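PDB 2GHS: AGR_C_1268p from Agrobacterium tumefaciens str. C58, which probably hydrolyses sugar lactones as a gluconolactonase-like, metal-dependent beta-propeller enzyme of the SMP-30/regucalcin family. Local coordinates for residues Leu104-Phe112 / Leu123-Asn134; Asn137-Trp148 / Ile180-Gly190. All coordinates share one frame; numbering follows the deposited sequence.

In the fold
Interactions 1 and 2 lie at two levels of one beta propeller, a fold that builds each blade from antiparallel strands and sets its catalytic groups where the innermost strands meet near the axis. Interaction 1, its centre about 17 Å from the centre of the chain, closes the outer hairpin of one blade and holds potassium between the 107-110 turn and the loop after strand 121-125. Interaction 2, about 9 Å from that centre, brings together the inner strands of two successive blades and holds Asn137 and Asn182, the predicted substrate and divalent-metal ligands. The contact centres lie 18 Å apart, yet they meet between blades, where Leu111 CD2 is 3.9 Å from Leu147 CD2. The potassium is about 11 Å from the nearest part of the Asn137 side chain.

Interaction 1: residues Leu104-Phe112 / Leu123-Asn134; sequences LIASDDGLF and LHAELESDLPGN. With K (potassium ion), chain B.
Leu111 and Ala125 form an antiparallel hydrogen-bonded pair, and the close packing of this contact is built around it. Leu111 N donates to Ala125 O at 2.9 Å, while Leu111 O receives two N-H groups, from His124 at 2.7 Å and from Ala125. Two residues facing one make a classic beta bulge. On the face that carries Leu111 and Ala125, Leu111 CD1 rests on Ala125 CB at 4.0 Å and its CG meets the CD2 branch of Leu127. Gly110 CA lies 3.7 Å from both Leu127 N and Ser129 OG. Ser129 OG donates to Asp109 O at 2.9 Å from above the carbonyl plane, and accepts from Leu127 N, so one hydroxyl ties both segments.

The outer side is looser. Leu123, its CG anti to the backbone N (chi1 -176°), lays CD1 over one face of the Phe112 ring, toward the rim, in a CH-pi contact at 4.1 Å from the centroid. At the other end potassium bridges the contact, bound by a water and four carbonyls: Asp108 O (2.6 Å) comes from the 107-110 turn, those of Glu128, Leu131 and Asn134 from two consecutive turns, 128-131 and 131-134. Asp108 turns its carboxylate from the ion to Arg154 and Met91 N. The hairpin of strands 110-115 and 121-125 forms the outer edge of its four-stranded blade, with Leu111 and Leu127 packed against strand 147-153 of the next.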
loop_
_atom_site.group_PDB
_atom_site.type_symbol
_atom_site.label_atom_id
_atom_site.label_comp_id
_atom_site.label_asym_id
_atom_site.label_seq_id
_atom_site.Cartn_x
_atom_site.Cartn_y
_atom_site.Cartn_z
ATOM N N LEU A 104 -5.777 2.376 13.257
ATOM C CA LEU A 104 -6.771 2.984 12.330
ATOM C C LEU A 104 -6.846 2.107 11.074
ATOM O O LEU A 104 -5.815 1.713 10.536
ATOM C CB LEU A 104 -6.310 4.401 11.940
ATOM C CG LEU A 104 -7.198 5.118 10.912
ATOM C CD1 LEU A 104 -8.567 5.473 11.457
ATOM C CD2 LEU A 104 -6.511 6.339 10.359
ATOM N N ILE A 105 -8.062 1.719 10.696
ATOM C CA ILE A 105 -8.255 0.938 9.484
ATOM C C ILE A 105 -9.138 1.727 8.537
ATOM O O ILE A 105 -10.206 2.230 8.935
ATOM C CB ILE A 105 -8.948 -0.397 9.785
ATOM C CG1 ILE A 105 -7.978 -1.349 10.497
ATOM C CG2 ILE A 105 -9.459 -1.006 8.494
ATOM C CD1 ILE A 105 -8.603 -2.645 10.906
ATOM N N ALA A 106 -8.688 1.851 7.285
ATOM C CA ALA A 106 -9.492 2.439 6.214
ATOM C C ALA A 106 -10.207 1.293 5.524
ATOM O O ALA A 106 -9.616 0.284 5.199
ATOM C CB ALA A 106 -8.628 3.173 5.216
ATOM N N SER A 107 -11.489 1.481 5.268
ATOM C CA SER A 107 -12.272 0.480 4.606
ATOM C C SER A 107 -13.266 1.095 3.637
ATOM O O SER A 107 -13.408 2.333 3.563
ATOM C CB SER A 107 -13.057 -0.299 5.650
ATOM O OG SER A 107 -14.217 0.400 6.117
ATOM N N ASP A 108 -13.966 0.218 2.909
ATOM C CA ASP A 108 -15.057 0.588 2.027
ATOM C C ASP A 108 -16.229 1.225 2.721
ATOM O O ASP A 108 -17.069 1.855 2.073
ATOM C CB ASP A 108 -15.507 -0.604 1.165
ATOM C CG ASP A 108 -16.004 -1.822 1.974
ATOM O OD1 ASP A 108 -15.662 -1.944 3.163
ATOM O OD2 ASP A 108 -16.685 -2.708 1.359
ATOM N N ASP A 109 -16.305 1.066 4.025
ATOM C CA ASP A 109 -17.416 1.602 4.765
ATOM C C ASP A 109 -17.078 2.774 5.712
ATOM O O ASP A 109 -17.972 3.284 6.421
ATOM C CB ASP A 109 -18.074 0.437 5.545
ATOM C CG ASP A 109 -18.709 -0.638 4.605
ATOM O OD1 ASP A 109 -18.947 -0.364 3.391
ATOM O OD2 ASP A 109 -18.962 -1.753 5.100
ATOM N N GLY A 110 -15.830 3.252 5.683
ATOM C CA GLY A 110 -15.388 4.309 6.532
ATOM C C GLY A 110 -14.074 3.983 7.210
ATOM O O GLY A 110 -13.450 2.939 6.939
ATOM N N LEU A 111 -13.641 4.899 8.065
ATOM C CA LEU A 111 -12.438 4.780 8.855
ATOM C C LEU A 111 -12.804 4.370 10.284
ATOM O O LEU A 111 -13.673 4.986 10.907
ATOM C CB LEU A 111 -11.767 6.127 8.908
ATOM C CG LEU A 111 -11.261 6.619 7.570
ATOM C CD1 LEU A 111 -11.337 8.126 7.493
ATOM C CD2 LEU A 111 -9.849 6.150 7.376
ATOM N N PHE A 112 -12.183 3.299 10.770
ATOM C CA PHE A 112 -12.526 2.669 12.054
ATOM C C PHE A 112 -11.285 2.560 12.934
ATOM O O PHE A 112 -10.160 2.320 12.428
ATOM C CB PHE A 112 -13.054 1.261 11.819
ATOM C CG PHE A 112 -14.445 1.229 11.262
ATOM C CD1 PHE A 112 -14.659 1.515 9.924
ATOM C CD2 PHE A 112 -15.546 0.990 12.084
ATOM C CE1 PHE A 112 -15.937 1.503 9.401
ATOM C CE2 PHE A 112 -16.836 0.991 11.550
ATOM C CZ PHE A 112 -17.032 1.273 10.209
ATOM N N LEU A 123 -16.422 3.159 14.614
ATOM C CA LEU A 123 -16.307 4.210 13.594
ATOM C C LEU A 123 -15.540 5.441 14.102
ATOM O O LEU A 123 -15.811 5.944 15.216
ATOM C CB LEU A 123 -17.674 4.659 13.076
ATOM C CG LEU A 123 -17.649 5.687 11.945
ATOM C CD1 LEU A 123 -17.216 5.077 10.631
ATOM C CD2 LEU A 123 -19.036 6.257 11.866
ATOM N N HIS A 124 -14.583 5.909 13.303
ATOM C CA HIS A 124 -13.769 7.103 13.569
ATOM C C HIS A 124 -14.229 8.283 12.711
ATOM O O HIS A 124 -14.406 9.407 13.197
ATOM C CB HIS A 124 -12.300 6.781 13.279
ATOM C CG HIS A 124 -11.376 7.954 13.372
ATOM N ND1 HIS A 124 -11.210 8.672 14.538
ATOM C CD2 HIS A 124 -10.559 8.524 12.455
ATOM C CE1 HIS A 124 -10.336 9.648 14.319
ATOM N NE2 HIS A 124 -9.913 9.568 13.067
ATOM N N ALA A 125 -14.407 8.013 11.428
ATOM C CA ALA A 125 -14.899 9.009 10.503
ATOM C C ALA A 125 -15.517 8.336 9.287
ATOM O O ALA A 125 -15.060 7.301 8.856
ATOM C CB ALA A 125 -13.745 9.931 10.082
ATOM N N GLU A 126 -16.543 8.956 8.718
ATOM C CA GLU A 126 -17.122 8.450 7.470
ATOM C C GLU A 126 -16.102 8.639 6.316
ATOM O O GLU A 126 -15.319 9.579 6.319
ATOM C CB GLU A 126 -18.508 9.085 7.193
ATOM C CG GLU A 126 -19.561 8.559 8.208
ATOM C CD GLU A 126 -21.014 8.968 7.972
ATOM O OE1 GLU A 126 -21.290 9.700 7.004
ATOM O OE2 GLU A 126 -21.878 8.514 8.780
ATOM N N LEU A 127 -16.102 7.743 5.330
ATOM C CA LEU A 127 -15.266 7.882 4.146
ATOM C C LEU A 127 -16.035 7.201 3.050
ATOM O O LEU A 127 -16.096 5.950 3.016
ATOM C CB LEU A 127 -13.904 7.192 4.339
ATOM C CG LEU A 127 -12.892 7.272 3.186
ATOM C CD1 LEU A 127 -12.445 8.682 3.026
ATOM C CD2 LEU A 127 -11.744 6.300 3.478
ATOM N N GLU A 128 -16.686 8.007 2.202
ATOM C CA GLU A 128 -17.566 7.466 1.170
ATOM C C GLU A 128 -18.470 6.397 1.746
ATOM O O GLU A 128 -18.779 5.378 1.110
ATOM C CB GLU A 128 -16.723 6.923 0.013
ATOM C CG GLU A 128 -15.971 8.029 -0.716
ATOM C CD GLU A 128 -15.355 7.584 -2.034
ATOM O OE1 GLU A 128 -15.452 6.391 -2.405
ATOM O OE2 GLU A 128 -14.752 8.444 -2.709
ATOM N N SER A 129 -18.976 6.684 2.945
ATOM C CA SER A 129 -19.807 5.744 3.672
ATOM C C SER A 129 -21.214 5.654 3.093
ATOM O O SER A 129 -21.986 4.770 3.455
ATOM C CB SER A 129 -19.871 6.116 5.147
ATOM O OG SER A 129 -18.596 6.013 5.786
ATOM N N ASP A 130 -21.583 6.617 2.244
ATOM C CA ASP A 130 -22.836 6.621 1.508
ATOM C C ASP A 130 -22.703 6.281 0.029
ATOM O O ASP A 130 -23.666 6.501 -0.746
ATOM C CB ASP A 130 -23.453 7.999 1.649
ATOM C CG ASP A 130 -22.542 9.123 1.111
ATOM O OD1 ASP A 130 -21.311 8.920 0.845
ATOM O OD2 ASP A 130 -23.082 10.247 0.965
ATOM N N LEU A 131 -21.562 5.719 -0.366
ATOM C CA LEU A 131 -21.309 5.343 -1.754
ATOM C C LEU A 131 -21.061 3.843 -1.864
ATOM O O LEU A 131 -19.895 3.404 -1.941
ATOM C CB LEU A 131 -20.112 6.089 -2.306
ATOM C CG LEU A 131 -20.189 7.589 -2.456
ATOM C CD1 LEU A 131 -18.926 8.062 -3.163
ATOM C CD2 LEU A 131 -21.427 7.986 -3.243
ATOM N N PRO A 132 -22.140 3.038 -1.835
ATOM C CA PRO A 132 -21.901 1.610 -1.812
ATOM C C PRO A 132 -21.159 1.042 -3.004
ATOM O O PRO A 132 -20.541 -0.034 -2.865
ATOM C CB PRO A 132 -23.315 1.003 -1.752
ATOM C CG PRO A 132 -24.206 2.052 -2.124
ATOM C CD PRO A 132 -23.570 3.343 -1.731
ATOM N N GLY A 133 -21.185 1.742 -4.137
ATOM C CA GLY A 133 -20.499 1.271 -5.316
ATOM C C GLY A 133 -18.993 1.446 -5.315
ATOM O O GLY A 133 -18.322 0.987 -6.254
ATOM N N ASN A 134 -18.440 2.132 -4.299
ATOM C CA ASN A 134 -17.031 2.364 -4.187
ATOM C C ASN A 134 -16.413 1.593 -3.021
ATOM O O ASN A 134 -17.114 1.277 -2.036
ATOM C CB ASN A 134 -16.729 3.878 -3.969
ATOM C CG ASN A 134 -16.669 4.690 -5.278
ATOM O OD1 ASN A 134 -17.284 4.335 -6.300
ATOM N ND2 ASN A 134 -15.897 5.777 -5.246
HETATM K K K B . -17.992 3.016 -0.063
HETATM O O HOH W 1 -14.339 4.196 1.713
HETATM O O HOH W 2 -15.409 3.847 -0.811
#

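Interaction 2: residues Asn137-Trp148 / Ile180-Gly190; sequences NDGRMHPSGALW and IPNSICFSPDG. With EDO (1,2-ethanediol), chain D.
Neighbouring blades of the propeller meet here through their inner strands, 134-141 and 170-186, whose short segments run at 28° to one another. Side chains, not paired backbones, bridge the gap. At the pocket end Asn137 ND2 donates to Pro181 O at 2.9 Å, in its own amide plane and nearly straight down the carbonyl. Asn137 ND2 and Asn182 ND2 also converge on O2 of a 1,2-ethanediol, probably from the crystallisation liquor, whose O1 donates to Asn137 OD1; Arg135 and Glu52 bind the same molecule. Asn137 and Asn182 are predicted to bind substrate and divalent metal respectively, so the diol occupies the probable active-site pocket, near Asp233.

Farther along, Asp138 OD2 takes the N-H of Ile184 at 2.9 Å. Arg140 bends at chi3 (-55°), bringing NE to Ile184 O at 2.9 Å within both the carbonyl and guanidinium planes, while its NH1 pairs with Glu321. A water accepts from Arg140 NH2 and lies within hydrogen-bonding distance of Asp138 OD1 and Ile184 O, though it cannot serve every acceptor around it at once. The end away from the pocket is an aromatic cluster: Phe186 directs its edge at the face of Trp148, Phe186 CZ 3.6 Å from Trp148 CG, in a T-shaped pair with planes at 89°, and receives the edge of His142 on one of its own faces, His142 CD2 3.6 Å from Phe186 CD1. His142 NE2 meets Gly190 O at 2.8 Å on a lone pair, and Ser144 N donates to His142 ND1, so both ring nitrogens are engaged.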
loop_
_atom_site.group_PDB
_atom_site.type_symbol
_atom_site.label_atom_id
_atom_site.label_comp_id
_atom_site.label_asym_id
_atom_site.label_seq_id
_atom_site.Cartn_x
_atom_site.Cartn_y
_atom_site.Cartn_z
ATOM N N ASN A 137 -8.895 1.814 -1.354
ATOM C CA ASN A 137 -7.771 1.108 -1.951
ATOM C C ASN A 137 -6.486 1.520 -1.199
ATOM O O ASN A 137 -6.432 1.524 0.031
ATOM C CB ASN A 137 -7.742 1.340 -3.493
ATOM C CG ASN A 137 -6.886 0.286 -4.216
ATOM O OD1 ASN A 137 -7.070 -0.896 -3.963
ATOM N ND2 ASN A 137 -5.960 0.716 -5.126
ATOM N N ASP A 138 -5.473 1.888 -1.945
ATOM C CA ASP A 138 -4.137 2.209 -1.436
ATOM C C ASP A 138 -4.180 3.383 -0.444
ATOM O O ASP A 138 -4.894 4.356 -0.648
ATOM C CB ASP A 138 -3.326 2.640 -2.641
ATOM C CG ASP A 138 -1.880 2.923 -2.303
ATOM O OD1 ASP A 138 -1.233 2.100 -1.589
ATOM O OD2 ASP A 138 -1.380 3.971 -2.778
ATOM N N GLY A 139 -3.384 3.324 0.599
ATOM C CA GLY A 139 -3.269 4.492 1.478
ATOM C C GLY A 139 -1.921 4.464 2.141
ATOM O O GLY A 139 -1.250 3.428 2.165
ATOM N N ARG A 140 -1.469 5.613 2.646
ATOM C CA ARG A 140 -0.195 5.655 3.379
ATOM C C ARG A 140 -0.172 6.856 4.322
ATOM O O ARG A 140 -0.744 7.886 4.008
ATOM C CB ARG A 140 1.006 5.688 2.423
ATOM C CG ARG A 140 2.331 5.316 3.149
ATOM C CD ARG A 140 3.468 4.983 2.252
ATOM N NE ARG A 140 3.117 3.912 1.329
ATOM C CZ ARG A 140 3.060 2.640 1.672
ATOM N NH1 ARG A 140 3.362 2.284 2.899
ATOM N NH2 ARG A 140 2.680 1.724 0.782
HETATM N N MSE A 141 0.523 6.701 5.446
HETATM C CA MSE A 141 0.705 7.744 6.441
HETATM C C MSE A 141 1.789 8.752 6.059
HETATM O O MSE A 141 2.904 8.379 5.680
HETATM C CB MSE A 141 1.063 7.113 7.796
HETATM C CG MSE A 141 -0.058 6.357 8.468
HETATM SE SE MSE A 141 -1.542 7.549 8.857
HETATM C CE MSE A 141 -0.548 8.983 9.674
ATOM N N HIS A 142 1.453 10.029 6.220
ATOM C CA HIS A 142 2.366 11.136 6.080
ATOM C C HIS A 142 2.996 11.381 7.472
ATOM O O HIS A 142 2.327 11.208 8.496
ATOM C CB HIS A 142 1.602 12.364 5.548
ATOM C CG HIS A 142 2.476 13.549 5.334
ATOM N ND1 HIS A 142 2.788 14.424 6.328
ATOM C CD2 HIS A 142 3.176 13.949 4.255
ATOM C CE1 HIS A 142 3.637 15.330 5.884
ATOM N NE2 HIS A 142 3.895 15.065 4.612
ATOM N N PRO A 143 4.275 11.805 7.531
ATOM C CA PRO A 143 4.902 12.032 8.831
ATOM C C PRO A 143 4.260 13.068 9.783
ATOM O O PRO A 143 4.539 13.052 10.993
ATOM C CB PRO A 143 6.347 12.371 8.489
ATOM C CG PRO A 143 6.427 12.522 7.121
ATOM C CD PRO A 143 5.234 11.933 6.438
ATOM N N SER A 144 3.412 13.943 9.262
ATOM C CA SER A 144 2.639 14.874 10.085
ATOM C C SER A 144 1.574 14.156 10.944
ATOM O O SER A 144 0.992 14.776 11.843
ATOM C CB SER A 144 1.922 15.867 9.183
ATOM O OG SER A 144 0.957 15.192 8.387
ATOM N N GLY A 145 1.275 12.887 10.642
ATOM C CA GLY A 145 0.235 12.179 11.352
ATOM C C GLY A 145 -1.077 12.123 10.621
ATOM O O GLY A 145 -2.069 11.622 11.171
ATOM N N ALA A 146 -1.106 12.664 9.410
ATOM C CA ALA A 146 -2.276 12.580 8.524
ATOM C C ALA A 146 -2.132 11.421 7.543
ATOM O O ALA A 146 -1.015 11.059 7.096
ATOM C CB ALA A 146 -2.413 13.863 7.748
ATOM N N LEU A 147 -3.280 10.807 7.244
ATOM C CA LEU A 147 -3.358 9.675 6.303
ATOM C C LEU A 147 -3.725 10.240 4.930
ATOM O O LEU A 147 -4.584 11.104 4.840
ATOM C CB LEU A 147 -4.480 8.721 6.765
ATOM C CG LEU A 147 -4.845 7.557 5.825
ATOM C CD1 LEU A 147 -3.708 6.531 5.784
ATOM C CD2 LEU A 147 -6.187 6.861 6.283
ATOM N N TRP A 148 -3.127 9.696 3.874
ATOM C CA TRP A 148 -3.669 9.823 2.531
ATOM C C TRP A 148 -4.310 8.457 2.208
ATOM O O TRP A 148 -3.674 7.397 2.347
ATOM C CB TRP A 148 -2.595 10.137 1.500
ATOM C CG TRP A 148 -2.127 11.548 1.411
ATOM C CD1 TRP A 148 -2.031 12.476 2.425
ATOM C CD2 TRP A 148 -1.579 12.175 0.265
ATOM N NE1 TRP A 148 -1.498 13.642 1.956
ATOM C CE2 TRP A 148 -1.207 13.481 0.637
ATOM C CE3 TRP A 148 -1.372 11.765 -1.059
ATOM C CZ2 TRP A 148 -0.647 14.383 -0.265
ATOM C CZ3 TRP A 148 -0.807 12.670 -1.942
ATOM C CH2 TRP A 148 -0.471 13.958 -1.540
ATOM N N ILE A 180 -8.075 4.215 -10.421
ATOM C CA ILE A 180 -7.449 3.311 -9.461
ATOM C C ILE A 180 -6.305 4.059 -8.792
ATOM O O ILE A 180 -5.178 4.129 -9.331
ATOM C CB ILE A 180 -6.912 2.003 -10.078
ATOM C CG1 ILE A 180 -8.018 1.271 -10.879
ATOM C CG2 ILE A 180 -6.309 1.101 -8.980
ATOM C CD1 ILE A 180 -7.469 0.204 -11.776
ATOM N N PRO A 181 -6.580 4.620 -7.609
ATOM C CA PRO A 181 -5.488 5.326 -6.918
ATOM C C PRO A 181 -4.458 4.383 -6.380
ATOM O O PRO A 181 -4.780 3.297 -5.899
ATOM C CB PRO A 181 -6.203 6.091 -5.799
ATOM C CG PRO A 181 -7.427 5.345 -5.568
ATOM C CD PRO A 181 -7.832 4.650 -6.813
ATOM N N ASN A 182 -3.189 4.748 -6.519
ATOM C CA ASN A 182 -2.112 3.864 -6.065
ATOM C C ASN A 182 -0.826 4.628 -5.899
ATOM O O ASN A 182 -0.797 5.864 -6.031
ATOM C CB ASN A 182 -1.977 2.705 -7.083
ATOM C CG ASN A 182 -2.350 1.348 -6.514
ATOM O OD1 ASN A 182 -1.952 1.015 -5.391
ATOM N ND2 ASN A 182 -3.014 0.503 -7.346
ATOM N N SER A 183 0.238 3.894 -5.585
ATOM C CA SER A 183 1.590 4.451 -5.404
ATOM C C SER A 183 1.714 5.603 -4.477
ATOM O O SER A 183 2.597 6.441 -4.636
ATOM C CB SER A 183 2.189 4.811 -6.769
ATOM O OG SER A 183 3.594 5.120 -6.689
ATOM N N ILE A 184 0.823 5.670 -3.490
ATOM C CA ILE A 184 0.889 6.756 -2.504
ATOM C C ILE A 184 2.071 6.576 -1.568
ATOM O O ILE A 184 2.226 5.535 -0.892
ATOM C CB ILE A 184 -0.427 6.857 -1.720
ATOM C CG1 ILE A 184 -1.604 7.200 -2.667
ATOM C CG2 ILE A 184 -0.300 7.906 -0.655
ATOM C CD1 ILE A 184 -2.941 7.095 -1.941
ATOM N N CYS A 185 2.956 7.572 -1.574
ATOM C CA CYS A 185 4.086 7.576 -0.668
ATOM C C CYS A 185 4.690 8.968 -0.624
ATOM O O CYS A 185 4.237 9.875 -1.305
ATOM C CB CYS A 185 5.146 6.529 -1.088
ATOM S SG CYS A 185 5.838 6.773 -2.700
ATOM N N PHE A 186 5.678 9.158 0.233
ATOM C CA PHE A 186 6.184 10.473 0.559
ATOM C C PHE A 186 7.708 10.531 0.611
ATOM O O PHE A 186 8.363 9.572 0.985
ATOM C CB PHE A 186 5.618 10.956 1.917
ATOM C CG PHE A 186 4.128 10.913 1.951
ATOM C CD1 PHE A 186 3.374 11.876 1.307
ATOM C CD2 PHE A 186 3.481 9.882 2.594
ATOM C CE1 PHE A 186 1.972 11.776 1.294
ATOM C CE2 PHE A 186 2.100 9.758 2.603
ATOM C CZ PHE A 186 1.324 10.704 1.942
ATOM N N SER A 187 8.267 11.679 0.263
ATOM C CA SER A 187 9.705 11.888 0.317
ATOM C C SER A 187 10.217 11.882 1.749
ATOM O O SER A 187 9.423 12.078 2.697
ATOM C CB SER A 187 10.036 13.198 -0.377
ATOM O OG SER A 187 9.579 14.301 0.370
ATOM N N PRO A 188 11.536 11.714 1.934
ATOM C CA PRO A 188 12.079 11.611 3.276
ATOM C C PRO A 188 11.787 12.782 4.196
ATOM O O PRO A 188 11.561 12.578 5.379
ATOM C CB PRO A 188 13.592 11.475 3.038
ATOM C CG PRO A 188 13.682 10.785 1.719
ATOM C CD PRO A 188 12.587 11.483 0.904
ATOM N N ASP A 189 11.699 13.998 3.659
ATOM C CA ASP A 189 11.409 15.125 4.533
ATOM C C ASP A 189 9.943 15.489 4.605
ATOM O O ASP A 189 9.617 16.468 5.260
ATOM C CB ASP A 189 12.277 16.301 4.189
ATOM C CG ASP A 189 11.983 16.904 2.856
ATOM O OD1 ASP A 189 11.067 16.480 2.134
ATOM O OD2 ASP A 189 12.759 17.830 2.499
ATOM N N GLY A 190 9.067 14.702 3.978
ATOM C CA GLY A 190 7.616 14.974 4.032
ATOM C C GLY A 190 7.131 16.108 3.138
ATOM O O GLY A 190 5.879 16.512 3.194
HETATM C C1 EDO D . -6.494 -2.618 -7.067
HETATM O O1 EDO D . -6.945 -3.051 -5.780
HETATM C C2 EDO D . -4.959 -2.664 -7.040
HETATM O O2 EDO D . -4.427 -1.761 -6.043
HETATM O O HOH W 3 1.420 2.907 -1.807
#